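Local coordinates for protein CG8862 (Drosophila melanogaster, PDB 3ISM) that is an endonuclease G of the DNA/RNA non-specific family that probably cleaves DNA and RNA with the help of magnesium, at residues H101-A105 / E117-L121. Residues are numbered along the deposited sequence; the frame is centred on the assembly and turned at random.
Sequences HMAAA and ETFYL
His-101 and Phe-119 form a T-shaped pair: the planes stand at 85°, the centroids are 4.5 Å apart, and the imidazole gives its edge to the phenyl face. NE2 is the atom that bears down on the ring, 3.5 Å above its plane and over its centre, while CE1 of His-101 lies nearer the rim, above CE1 and CZ of Phe-119. Phe-119 reaches this position with CG anti to its carbonyl carbon (chi1 -76°), which brings the ring end nearer to 101-105 than the start of its side chain would suggest.

This pair lies in the His-Me finger nuclease core, where strands 98-101 and 124-127 form a two-stranded antiparallel sheet and the intervening chain carries helix 112-116. His-101, at the end of the first strand, is the predicted proton acceptor, and a bound magnesium ion lies about 4 Å from its side chain. Replacing Phe-119 with an alanine would probably leave the NE2 edge without its aromatic wall and the imidazole freer to turn.

An apolar contact is added by Ala-105, whose CB sits 3.6 Å from CE2 of Phe-119, obliquely to the ring. The same methyl also meets Thr-118 OG1, and the backbones come closest here, with CA atoms of Ala-105 and Thr-118 5.7 Å apart.

Polar groups approach without a hydrogen bond bridging the segments. Thr-118 O lies 3.1 Å from CD2 of His-101; it is also 3.4 Å from NE2 of that ring, but the angle there is too poor for a hydrogen bond. Asn-123 ND2 instead ties the segments together, donating to both Thr-118 O and Ala-103 O, the latter 3.5 Å from Thr-118 CB. The Thr-118 hydroxyl, set between backbone N and carbonyl carbon (chi1 68°), bonds Cys-115 O.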
loop_
_atom_site.group_PDB
_atom_site.type_symbol
_atom_site.label_atom_id
_atom_site.label_comp_id
_atom_site.label_asym_id
_atom_site.label_seq_id
_atom_site.Cartn_x
_atom_site.Cartn_y
_atom_site.Cartn_z
ATOM N N HIS B 101 -19.523 4.730 2.107
ATOM C CA HIS B 101 -19.076 6.061 2.511
ATOM C C HIS B 101 -17.987 5.953 3.581
ATOM O O HIS B 101 -18.164 5.234 4.580
ATOM C CB HIS B 101 -20.212 6.844 3.161
ATOM C CG HIS B 101 -21.249 7.356 2.217
ATOM N ND1 HIS B 101 -22.293 6.578 1.756
ATOM C CD2 HIS B 101 -21.451 8.597 1.713
ATOM C CE1 HIS B 101 -23.068 7.310 0.975
ATOM N NE2 HIS B 101 -22.582 8.540 0.936
ATOM N N MET B 102 -16.892 6.688 3.396
ATOM C CA MET B 102 -15.987 6.959 4.511
ATOM C C MET B 102 -16.541 8.097 5.389
ATOM O O MET B 102 -16.763 7.906 6.577
ATOM C CB MET B 102 -14.549 7.225 4.024
ATOM C CG MET B 102 -13.889 6.052 3.287
ATOM S SD MET B 102 -13.632 4.540 4.267
ATOM C CE MET B 102 -15.159 3.630 3.892
ATOM N N ALA B 103 -16.762 9.273 4.808
ATOM C CA ALA B 103 -17.510 10.332 5.468
ATOM C C ALA B 103 -18.987 10.065 5.183
ATOM O O ALA B 103 -19.435 10.223 4.036
ATOM C CB ALA B 103 -17.114 11.709 4.918
ATOM N N ALA B 104 -19.726 9.640 6.210
ATOM C CA ALA B 104 -21.136 9.242 6.063
ATOM C C ALA B 104 -22.044 10.417 5.719
ATOM O O ALA B 104 -21.845 11.541 6.191
ATOM C CB ALA B 104 -21.640 8.544 7.334
ATOM N N ALA B 105 -23.040 10.146 4.885
ATOM C CA ALA B 105 -23.970 11.171 4.426
ATOM C C ALA B 105 -24.742 11.812 5.590
ATOM O O ALA B 105 -25.069 13.009 5.555
ATOM C CB ALA B 105 -24.920 10.569 3.420
ATOM N N GLU B 117 -21.989 16.047 -1.550
ATOM C CA GLU B 117 -20.553 15.852 -1.696
ATOM C C GLU B 117 -20.009 14.544 -1.083
ATOM O O GLU B 117 -18.910 14.108 -1.436
ATOM C CB GLU B 117 -19.792 17.067 -1.143
ATOM C CG GLU B 117 -19.902 18.360 -1.977
ATOM C CD GLU B 117 -19.516 19.600 -1.164
ATOM O OE1 GLU B 117 -18.948 19.436 -0.061
ATOM O OE2 GLU B 117 -19.794 20.739 -1.603
ATOM N N THR B 118 -20.749 13.913 -0.172
ATOM C CA THR B 118 -20.312 12.610 0.354
ATOM C C THR B 118 -20.558 11.485 -0.655
ATOM O O THR B 118 -20.068 10.371 -0.481
ATOM C CB THR B 118 -20.994 12.246 1.697
ATOM O OG1 THR B 118 -22.398 12.009 1.486
ATOM C CG2 THR B 118 -20.823 13.375 2.712
ATOM N N PHE B 119 -21.298 11.770 -1.721
ATOM C CA PHE B 119 -21.575 10.741 -2.728
ATOM C C PHE B 119 -20.576 10.644 -3.898
ATOM O O PHE B 119 -20.763 9.835 -4.813
ATOM C CB PHE B 119 -23.023 10.834 -3.217
ATOM C CG PHE B 119 -24.026 10.288 -2.230
ATOM C CD1 PHE B 119 -24.576 9.023 -2.409
ATOM C CD2 PHE B 119 -24.408 11.034 -1.113
ATOM C CE1 PHE B 119 -25.501 8.512 -1.498
ATOM C CE2 PHE B 119 -25.343 10.529 -0.193
ATOM C CZ PHE B 119 -25.890 9.265 -0.388
ATOM N N TYR B 120 -19.505 11.441 -3.857
ATOM C CA TYR B 120 -18.426 11.261 -4.823
ATOM C C TYR B 120 -17.787 9.913 -4.570
ATOM O O TYR B 120 -17.523 9.559 -3.412
ATOM C CB TYR B 120 -17.367 12.356 -4.717
ATOM C CG TYR B 120 -17.792 13.670 -5.308
ATOM C CD1 TYR B 120 -18.000 13.803 -6.675
ATOM C CD2 TYR B 120 -17.988 14.787 -4.495
ATOM C CE1 TYR B 120 -18.403 15.022 -7.227
ATOM C CE2 TYR B 120 -18.377 16.008 -5.032
ATOM C CZ TYR B 120 -18.578 16.118 -6.399
ATOM O OH TYR B 120 -18.972 17.326 -6.941
ATOM N N LEU B 121 -17.536 9.166 -5.644
ATOM C CA LEU B 121 -16.879 7.870 -5.536
ATOM C C LEU B 121 -15.476 7.923 -4.918
ATOM O O LEU B 121 -14.957 6.896 -4.492
ATOM C CB LEU B 121 -16.820 7.172 -6.897
ATOM C CG LEU B 121 -18.206 6.757 -7.395
ATOM C CD1 LEU B 121 -18.147 6.390 -8.868
ATOM C CD2 LEU B 121 -18.757 5.600 -6.549
#